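Local coordinates for protein transaminase (Arthrobacter sp., PDB 5G2P) that probably transfers amino groups between amines and carbonyl compounds with S-selectivity, using bound pyridoxal-5'-phosphate, as a class-III omega-transaminase, at residues P193-F198 with M246-Y251; Y251-R256 with Q285-Q290. All blocks are in the same frame, centred on the assembly; numbering follows the deposited sequence.

Interaction 1 of 2, residues P193-F198 with M246-Y251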
ATOM      1  N   PRO B 193     -11.242 -10.725 -14.564  1.00 19.40           N
ATOM      2  CA  PRO B 193     -11.351 -10.526 -16.008  1.00 18.87           C
ATOM      3  C   PRO B 193     -12.621  -9.789 -16.373  1.00 18.62           C
ATOM      4  O   PRO B 193     -13.643  -9.925 -15.699  1.00 17.87           O
ATOM      5  CB  PRO B 193     -11.415 -11.936 -16.584  1.00 19.59           C
ATOM      6  CG  PRO B 193     -11.203 -12.881 -15.453  1.00 20.04           C
ATOM      7  CD  PRO B 193     -11.340 -12.150 -14.161  1.00 20.13           C
ATOM      8  N   SER B 194     -12.539  -8.981 -17.421  1.00 19.27           N
ATOM      9  CA  SER B 194     -13.729  -8.451 -18.101  1.00 20.10           C
ATOM     10  C   SER B 194     -14.753  -9.560 -18.447  1.00 20.00           C
ATOM     11  O   SER B 194     -14.343 -10.688 -18.723  1.00 19.38           O
ATOM     12  CB  SER B 194     -13.248  -7.891 -19.427  1.00 19.78           C
ATOM     13  OG  SER B 194     -14.314  -7.282 -20.092  1.00 20.82           O
ATOM     14  N   SER B 195     -16.051  -9.241 -18.491  1.00 19.30           N
ATOM     15  CA  SER B 195     -17.064 -10.147 -19.083  1.00 20.48           C
ATOM     16  C   SER B 195     -16.715 -10.532 -20.537  1.00 20.70           C
ATOM     17  O   SER B 195     -17.132 -11.576 -21.026  1.00 22.75           O
ATOM     18  CB  SER B 195     -18.449  -9.489 -19.091  1.00 20.04           C
ATOM     19  OG  SER B 195     -18.515  -8.459 -20.066  1.00 18.81           O
ATOM     20  N   ASN B 196     -15.953  -9.674 -21.210  1.00 21.22           N
ATOM     21  CA  ASN B 196     -15.580  -9.856 -22.618  1.00 22.46           C
ATOM     22  C   ASN B 196     -14.304 -10.688 -22.847  1.00 26.78           C
ATOM     23  O   ASN B 196     -13.756 -10.694 -23.936  1.00 30.21           O
ATOM     24  CB  ASN B 196     -15.460  -8.487 -23.311  1.00 19.92           C
ATOM     25  CG  ASN B 196     -16.802  -7.952 -23.762  1.00 19.52           C
ATOM     26  OD1 ASN B 196     -16.942  -7.503 -24.904  1.00 19.18           O
ATOM     27  ND2 ASN B 196     -17.820  -8.034 -22.878  1.00 17.76           N
ATOM     28  N   THR B 197     -13.850 -11.404 -21.832  1.00 30.04           N
ATOM     29  CA  THR B 197     -12.682 -12.287 -21.962  1.00 32.62           C
ATOM     30  C   THR B 197     -13.119 -13.749 -22.165  1.00 33.39           C
ATOM     31  O   THR B 197     -14.248 -14.123 -21.837  1.00 37.80           O
ATOM     32  CB  THR B 197     -11.758 -12.124 -20.726  1.00 34.52           C
ATOM     33  OG1 THR B 197     -11.541 -10.730 -20.499  1.00 33.74           O
ATOM     34  CG2 THR B 197     -10.395 -12.766 -20.950  1.00 36.20           C
ATOM     35  N   PHE B 198     -12.220 -14.553 -22.733  1.00 32.01           N
ATOM     36  CA  PHE B 198     -12.408 -15.994 -23.002  1.00 32.16           C
ATOM     37  C   PHE B 198     -13.488 -16.288 -24.050  1.00 34.86           C
ATOM     38  O   PHE B 198     -14.598 -16.742 -23.751  1.00 33.74           O
ATOM     39  CB  PHE B 198     -12.540 -16.813 -21.704  1.00 29.62           C
ATOM     40  CG  PHE B 198     -11.545 -16.411 -20.642  1.00 27.03           C
ATOM     41  CD1 PHE B 198     -10.186 -16.694 -20.796  1.00 27.18           C
ATOM     42  CD2 PHE B 198     -11.962 -15.722 -19.506  1.00 26.09           C
ATOM     43  CE1 PHE B 198      -9.259 -16.312 -19.827  1.00 26.59           C
ATOM     44  CE2 PHE B 198     -11.045 -15.341 -18.535  1.00 24.87           C
ATOM     45  CZ  PHE B 198      -9.691 -15.629 -18.699  1.00 26.38           C
ATOM     46  N   MET B 246     -20.429  -4.479 -24.183  1.00 15.79           N
ATOM     47  CA  MET B 246     -21.657  -5.073 -23.677  1.00 16.65           C
ATOM     48  C   MET B 246     -21.321  -6.491 -23.209  1.00 16.72           C
ATOM     49  O   MET B 246     -20.463  -7.135 -23.788  1.00 16.64           O
ATOM     50  CB  MET B 246     -22.717  -5.152 -24.807  1.00 16.00           C
ATOM     51  CG  MET B 246     -23.350  -3.806 -25.150  1.00 16.86           C
ATOM     52  SD  MET B 246     -24.472  -3.226 -23.861  1.00 17.40           S
ATOM     53  CE  MET B 246     -25.888  -4.293 -24.143  1.00 17.43           C
ATOM     54  N   PRO B 247     -22.002  -6.990 -22.168  1.00 17.44           N
ATOM     55  CA  PRO B 247     -21.651  -8.303 -21.645  1.00 18.14           C
ATOM     56  C   PRO B 247     -22.347  -9.454 -22.366  1.00 20.03           C
ATOM     57  O   PRO B 247     -23.412  -9.249 -22.958  1.00 19.50           O
ATOM     58  CB  PRO B 247     -22.157  -8.235 -20.202  1.00 17.80           C
ATOM     59  CG  PRO B 247     -23.374  -7.375 -20.300  1.00 18.27           C
ATOM     60  CD  PRO B 247     -23.005  -6.315 -21.320  1.00 18.22           C
ATOM     61  N   PRO B 248     -21.771 -10.671 -22.282  1.00 21.58           N
ATOM     62  CA  PRO B 248     -22.608 -11.837 -22.563  1.00 23.23           C
ATOM     63  C   PRO B 248     -23.841 -11.767 -21.676  1.00 23.87           C
ATOM     64  O   PRO B 248     -23.748 -11.359 -20.511  1.00 21.38           O
ATOM     65  CB  PRO B 248     -21.735 -13.032 -22.159  1.00 23.03           C
ATOM     66  CG  PRO B 248     -20.563 -12.470 -21.431  1.00 23.38           C
ATOM     67  CD  PRO B 248     -20.410 -11.040 -21.859  1.00 22.19           C
ATOM     68  N   TYR B 249     -24.981 -12.162 -22.223  1.00 25.31           N
ATOM     69  CA  TYR B 249     -26.259 -12.096 -21.517  1.00 29.61           C
ATOM     70  C   TYR B 249     -26.244 -12.652 -20.077  1.00 26.70           C
ATOM     71  O   TYR B 249     -26.864 -12.083 -19.182  1.00 24.27           O
ATOM     72  CB  TYR B 249     -27.319 -12.818 -22.357  1.00 38.43           C
ATOM     73  CG  TYR B 249     -28.741 -12.570 -21.918  1.00 52.19           C
ATOM     74  CD1 TYR B 249     -29.179 -11.274 -21.579  1.00 59.43           C
ATOM     75  CD2 TYR B 249     -29.674 -13.617 -21.877  1.00 59.65           C
ATOM     76  CE1 TYR B 249     -30.492 -11.030 -21.190  1.00 62.68           C
ATOM     77  CE2 TYR B 249     -30.993 -13.380 -21.499  1.00 65.88           C
ATOM     78  CZ  TYR B 249     -31.395 -12.089 -21.153  1.00 68.93           C
ATOM     79  OH  TYR B 249     -32.700 -11.849 -20.773  1.00 74.13           O
ATOM     80  N   GLU B 250     -25.509 -13.741 -19.856  1.00 24.76           N
ATOM     81  CA  GLU B 250     -25.556 -14.457 -18.577  1.00 25.37           C
ATOM     82  C   GLU B 250     -24.607 -13.899 -17.528  1.00 22.24           C
ATOM     83  O   GLU B 250     -24.684 -14.291 -16.377  1.00 21.02           O
ATOM     84  CB  GLU B 250     -25.238 -15.955 -18.750  1.00 27.34           C
ATOM     85  CG  GLU B 250     -25.922 -16.571 -19.951  1.00 34.17           C
ATOM     86  CD  GLU B 250     -24.996 -16.654 -21.155  1.00 36.95           C
ATOM     87  OE1 GLU B 250     -24.649 -15.621 -21.786  1.00 35.27           O
ATOM     88  OE2 GLU B 250     -24.590 -17.784 -21.454  1.00 40.47           O
ATOM     89  N   TYR B 251     -23.720 -12.990 -17.928  1.00 19.92           N
ATOM     90  CA  TYR B 251     -22.691 -12.509 -17.025  1.00 18.05           C
ATOM     91  C   TYR B 251     -23.281 -11.863 -15.763  1.00 17.81           C
ATOM     92  O   TYR B 251     -22.886 -12.200 -14.649  1.00 18.01           O
ATOM     93  CB  TYR B 251     -21.727 -11.555 -17.772  1.00 17.71           C
ATOM     94  CG  TYR B 251     -20.647 -11.005 -16.862  1.00 17.44           C
ATOM     95  CD1 TYR B 251     -19.455 -11.698 -16.663  1.00 17.17           C
ATOM     96  CD2 TYR B 251     -20.856  -9.812 -16.151  1.00 17.63           C
ATOM     97  CE1 TYR B 251     -18.472 -11.204 -15.799  1.00 17.78           C
ATOM     98  CE2 TYR B 251     -19.895  -9.318 -15.284  1.00 17.72           C
ATOM     99  CZ  TYR B 251     -18.699 -10.010 -15.118  1.00 17.50           C
ATOM    100  OH  TYR B 251     -17.749  -9.516 -14.245  1.00 16.46           O
TER
HETATM  101  O   HOH W   1     -15.532 -10.961 -13.987  1.00 18.91           O
HETATM  102  O   HOH W   2     -18.839  -5.865 -26.197  1.00 18.85           O

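Interaction 2 of 2, residues Y251-R256 with Q285-Q290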
ATOM      1  N   TYR B 251     -23.720 -12.990 -17.928  1.00 19.92           N
ATOM      2  CA  TYR B 251     -22.691 -12.509 -17.025  1.00 18.05           C
ATOM      3  C   TYR B 251     -23.281 -11.863 -15.763  1.00 17.81           C
ATOM      4  O   TYR B 251     -22.886 -12.200 -14.649  1.00 18.01           O
ATOM      5  CB  TYR B 251     -21.727 -11.555 -17.772  1.00 17.71           C
ATOM      6  CG  TYR B 251     -20.647 -11.005 -16.862  1.00 17.44           C
ATOM      7  CD1 TYR B 251     -19.455 -11.698 -16.663  1.00 17.17           C
ATOM      8  CD2 TYR B 251     -20.856  -9.812 -16.151  1.00 17.63           C
ATOM      9  CE1 TYR B 251     -18.472 -11.204 -15.799  1.00 17.78           C
ATOM     10  CE2 TYR B 251     -19.895  -9.318 -15.284  1.00 17.72           C
ATOM     11  CZ  TYR B 251     -18.699 -10.010 -15.118  1.00 17.50           C
ATOM     12  OH  TYR B 251     -17.749  -9.516 -14.245  1.00 16.46           O
ATOM     13  N   VAL B 252     -24.230 -10.937 -15.933  1.00 16.83           N
ATOM     14  CA  VAL B 252     -24.764 -10.205 -14.793  1.00 16.73           C
ATOM     15  C   VAL B 252     -25.456 -11.160 -13.785  1.00 17.33           C
ATOM     16  O   VAL B 252     -25.208 -11.054 -12.588  1.00 17.03           O
ATOM     17  CB  VAL B 252     -25.683  -9.020 -15.243  1.00 16.31           C
ATOM     18  CG1 VAL B 252     -26.406  -8.394 -14.078  1.00 15.03           C
ATOM     19  CG2 VAL B 252     -24.884  -7.946 -16.009  1.00 16.56           C
ATOM     20  N   PRO B 253     -26.337 -12.071 -14.251  1.00 17.16           N
ATOM     21  CA  PRO B 253     -26.914 -12.964 -13.227  1.00 18.04           C
ATOM     22  C   PRO B 253     -25.871 -13.881 -12.612  1.00 17.39           C
ATOM     23  O   PRO B 253     -25.951 -14.186 -11.426  1.00 18.28           O
ATOM     24  CB  PRO B 253     -27.989 -13.761 -13.994  1.00 18.42           C
ATOM     25  CG  PRO B 253     -28.276 -12.961 -15.210  1.00 18.47           C
ATOM     26  CD  PRO B 253     -26.991 -12.246 -15.562  1.00 18.04           C
ATOM     27  N   GLN B 254     -24.876 -14.291 -13.396  1.00 17.76           N
ATOM     28  CA  GLN B 254     -23.848 -15.189 -12.862  1.00 18.51           C
ATOM     29  C   GLN B 254     -22.974 -14.526 -11.814  1.00 18.08           C
ATOM     30  O   GLN B 254     -22.623 -15.165 -10.839  1.00 17.62           O
ATOM     31  CB  GLN B 254     -23.010 -15.838 -13.954  1.00 18.87           C
ATOM     32  CG  GLN B 254     -23.820 -16.862 -14.742  1.00 19.52           C
ATOM     33  CD  GLN B 254     -22.990 -17.622 -15.768  1.00 21.00           C
ATOM     34  OE1 GLN B 254     -21.752 -17.564 -15.777  1.00 20.31           O
ATOM     35  NE2 GLN B 254     -23.674 -18.353 -16.633  1.00 20.45           N
ATOM     36  N   ILE B 255     -22.654 -13.243 -11.995  1.00 17.80           N
ATOM     37  CA  ILE B 255     -21.934 -12.531 -10.949  1.00 17.35           C
ATOM     38  C   ILE B 255     -22.800 -12.307  -9.714  1.00 16.71           C
ATOM     39  O   ILE B 255     -22.287 -12.372  -8.606  1.00 18.18           O
ATOM     40  CB  ILE B 255     -21.345 -11.183 -11.447  1.00 17.52           C
ATOM     41  CG1 ILE B 255     -20.198 -11.417 -12.454  1.00 16.96           C
ATOM     42  CG2 ILE B 255     -20.909 -10.319 -10.274  1.00 18.22           C
ATOM     43  CD1 ILE B 255     -18.886 -12.019 -11.903  1.00 16.82           C
ATOM     44  N   ARG B 256     -24.087 -12.003  -9.885  1.00 16.28           N
ATOM     45  CA  ARG B 256     -24.960 -11.790  -8.720  1.00 17.11           C
ATOM     46  C   ARG B 256     -25.015 -13.068  -7.882  1.00 18.13           C
ATOM     47  O   ARG B 256     -24.971 -13.027  -6.646  1.00 18.71           O
ATOM     48  CB  ARG B 256     -26.369 -11.367  -9.148  1.00 16.31           C
ATOM     49  CG  ARG B 256     -27.468 -11.481  -8.094  1.00 17.07           C
ATOM     50  CD  ARG B 256     -27.437 -10.387  -7.008  1.00 16.87           C
ATOM     51  NE  ARG B 256     -26.294 -10.492  -6.117  1.00 16.03           N
ATOM     52  CZ  ARG B 256     -26.014  -9.644  -5.132  1.00 16.37           C
ATOM     53  NH1 ARG B 256     -26.804  -8.609  -4.873  1.00 16.06           N
ATOM     54  NH2 ARG B 256     -24.936  -9.826  -4.393  1.00 16.50           N
ATOM     55  N   GLN B 285     -31.588  -3.948 -14.428  1.00 18.00           N
ATOM     56  CA  GLN B 285     -32.986  -4.390 -14.490  1.00 18.12           C
ATOM     57  C   GLN B 285     -33.298  -5.209 -15.739  1.00 19.67           C
ATOM     58  O   GLN B 285     -34.360  -5.831 -15.835  1.00 20.91           O
ATOM     59  CB  GLN B 285     -33.937  -3.194 -14.354  1.00 17.24           C
ATOM     60  CG  GLN B 285     -33.905  -2.611 -12.952  1.00 18.23           C
ATOM     61  CD  GLN B 285     -34.747  -1.356 -12.801  1.00 18.78           C
ATOM     62  OE1 GLN B 285     -34.872  -0.553 -13.740  1.00 19.13           O
ATOM     63  NE2 GLN B 285     -35.353  -1.195 -11.626  1.00 17.73           N
ATOM     64  N   HIS B 286     -32.371  -5.199 -16.695  1.00 19.12           N
ATOM     65  CA  HIS B 286     -32.450  -6.053 -17.868  1.00 19.98           C
ATOM     66  C   HIS B 286     -32.185  -7.499 -17.508  1.00 20.99           C
ATOM     67  O   HIS B 286     -32.481  -8.370 -18.315  1.00 21.54           O
ATOM     68  CB  HIS B 286     -31.402  -5.644 -18.875  1.00 19.68           C
ATOM     69  CG  HIS B 286     -31.708  -4.369 -19.575  1.00 21.04           C
ATOM     70  ND1 HIS B 286     -32.595  -4.295 -20.636  1.00 21.17           N
ATOM     71  CD2 HIS B 286     -31.230  -3.118 -19.390  1.00 19.74           C
ATOM     72  CE1 HIS B 286     -32.648  -3.046 -21.066  1.00 20.30           C
ATOM     73  NE2 HIS B 286     -31.834  -2.318 -20.322  1.00 20.99           N
ATOM     74  N   TYR B 287     -31.651  -7.746 -16.308  1.00 19.38           N
ATOM     75  CA  TYR B 287     -31.056  -9.055 -15.976  1.00 20.06           C
ATOM     76  C   TYR B 287     -31.719  -9.865 -14.863  1.00 21.22           C
ATOM     77  O   TYR B 287     -31.227 -10.924 -14.519  1.00 23.44           O
ATOM     78  CB  TYR B 287     -29.539  -8.901 -15.702  1.00 18.50           C
ATOM     79  CG  TYR B 287     -28.817  -8.328 -16.919  1.00 20.53           C
ATOM     80  CD1 TYR B 287     -28.575  -9.128 -18.036  1.00 19.59           C
ATOM     81  CD2 TYR B 287     -28.459  -6.980 -16.980  1.00 19.07           C
ATOM     82  CE1 TYR B 287     -27.971  -8.622 -19.166  1.00 21.17           C
ATOM     83  CE2 TYR B 287     -27.856  -6.457 -18.127  1.00 20.00           C
ATOM     84  CZ  TYR B 287     -27.610  -7.289 -19.204  1.00 20.40           C
ATOM     85  OH  TYR B 287     -27.019  -6.818 -20.331  1.00 20.97           O
ATOM     86  N   GLY B 288     -32.796  -9.361 -14.280  1.00 23.02           N
ATOM     87  CA  GLY B 288     -33.563 -10.122 -13.294  1.00 25.20           C
ATOM     88  C   GLY B 288     -32.903 -10.274 -11.938  1.00 25.30           C
ATOM     89  O   GLY B 288     -33.194 -11.220 -11.203  1.00 24.63           O
ATOM     90  N   VAL B 289     -32.021  -9.337 -11.608  1.00 24.61           N
ATOM     91  CA  VAL B 289     -31.245  -9.376 -10.373  1.00 24.52           C
ATOM     92  C   VAL B 289     -31.409  -8.055  -9.630  1.00 24.30           C
ATOM     93  O   VAL B 289     -31.977  -7.092 -10.156  1.00 25.11           O
ATOM     94  CB  VAL B 289     -29.734  -9.580 -10.645  1.00 25.70           C
ATOM     95  CG1 VAL B 289     -29.468 -10.916 -11.323  1.00 25.12           C
ATOM     96  CG2 VAL B 289     -29.178  -8.440 -11.490  1.00 26.83           C
ATOM     97  N   GLN B 290     -30.879  -8.009  -8.419  1.00 23.41           N
ATOM     98  CA  GLN B 290     -30.907  -6.791  -7.622  1.00 23.57           C
ATOM     99  C   GLN B 290     -29.550  -6.650  -6.913  1.00 20.22           C
ATOM    100  O   GLN B 290     -29.061  -7.622  -6.341  1.00 19.78           O
ATOM    101  CB  GLN B 290     -32.076  -6.853  -6.621  1.00 26.80           C
ATOM    102  CG  GLN B 290     -33.459  -7.027  -7.265  1.00 31.58           C
ATOM    103  CD  GLN B 290     -34.615  -7.064  -6.252  1.00 37.81           C
ATOM    104  OE1 GLN B 290     -35.786  -6.870  -6.608  1.00 41.13           O
ATOM    105  NE2 GLN B 290     -34.290  -7.302  -4.985  1.00 39.71           N
TER

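Interaction 1 of 2, residues P193-F198 with M246-Y251
Ser195 lies over one face of the Tyr251 ring. Its CB is 3.5 Å from the ring centroid and 15° off the ring normal, a CH-pi contact shifted toward CG and CD1. The ring reaches this place because CG of Tyr251 is anti to the backbone N (chi1 179°). The hydroxyl of Ser195 turns from the ring toward the two prolines. OG of Ser195 sits 3.5 Å from CA of Pro247 and 3.7 Å from CD of Pro248. The carbonyl O of Ser195 also rests against CD of Pro248.

Asn196 supplies the direct polar link. Its ND2 donates to the backbone O of Met246 at 2.9 Å, and the N-H points almost straight at the oxygen (175°). The acceptor lies in the amide plane, but the donor stands above the carbonyl plane of Met246. ND2 also donates to OG of Ser195, again close to the amide plane. OD1 of Asn196 accepts a hydrogen bond from a water, which in turn accepts from the backbone N of Met246. Three bonds therefore hold the amide and probably fix its flip.

A second water bridges the far end of the ring. It lies at the ring edge, 2.7 Å from OH of Tyr251, and donates to the backbone O of Pro193 at 2.8 Å. The same hydroxyl is hydrogen-bonded to Arg144. Beyond Pro193, Phe198 stacks on Phe198 of the second subunit, so the loop 193-198 also reaches a subunit interface.

Both segments make type I beta turns. That of Ser194 to Thr197 includes an ST turn, in which OG of Ser194 accepts from N of Asn196. The contact joins two loops that follow the parallel strands 189-192 and 231-236 in the large mixed sheet of a class-III, fold type I aminotransferase.

Interaction 2 of 2, residues Y251-R256 with Q285-Q290
The side chains of Arg256 and Val289 cross obliquely where helix 251-262 packs on the loop leading to strand 293-296, in the large PLP-binding domain of the aminotransferase fold. CB of Arg256 meets CG1 of Val289 at 3.8 Å. CG, anti to the backbone N (chi1 164°), stays against the same methyl. The chain then bends at chi2 and chi3. This brings CD of Arg256 to 3.3 Å from the backbone O of Gln290 and turns the flat guanidinium edge-on to that oxygen. NH1 of Arg256 donates to O of Gln290 at 2.9 Å, in the carbonyl plane, with an N-H...O angle of 163°. NH2 forms a salt bridge with Asp292 and bonds OG1 of Thr259. A leucine in place of Arg256 would probably cost the carbonyl of Gln290 this donor and the carboxylate of Asp292 this positive charge.

One helical turn earlier, the side chains of Val252 and Tyr287 cross at about a right angle. CG1 of Val252 touches CB of Tyr287 and CG2 of Val289. Pro253 adds CG against the backbone O of Tyr287. CG2 of Val252 stands over one face of the Tyr287 ring, 3.9 Å from its centroid (a CH-pi contact), and CB of His286 covers the opposite face.

Overall arrangement
Interaction 1 is the more buried contact and interaction 2 is partly buried, though interaction 2 covers more surface between its segments. They follow in series along the chain and share Tyr251, the first residue of helix 251-262. Interaction 1 holds the approach to this helix against another loop by an amide, two waters and a CH-pi contact. Interaction 2 holds its first turns mainly by aliphatic packing and one arginine bond. The two also touch directly: O of Tyr249 lies 3.6 Å from CD1 of Tyr287. Interaction 1 reaches the second subunit, whereas interaction 2 stays within its own chain.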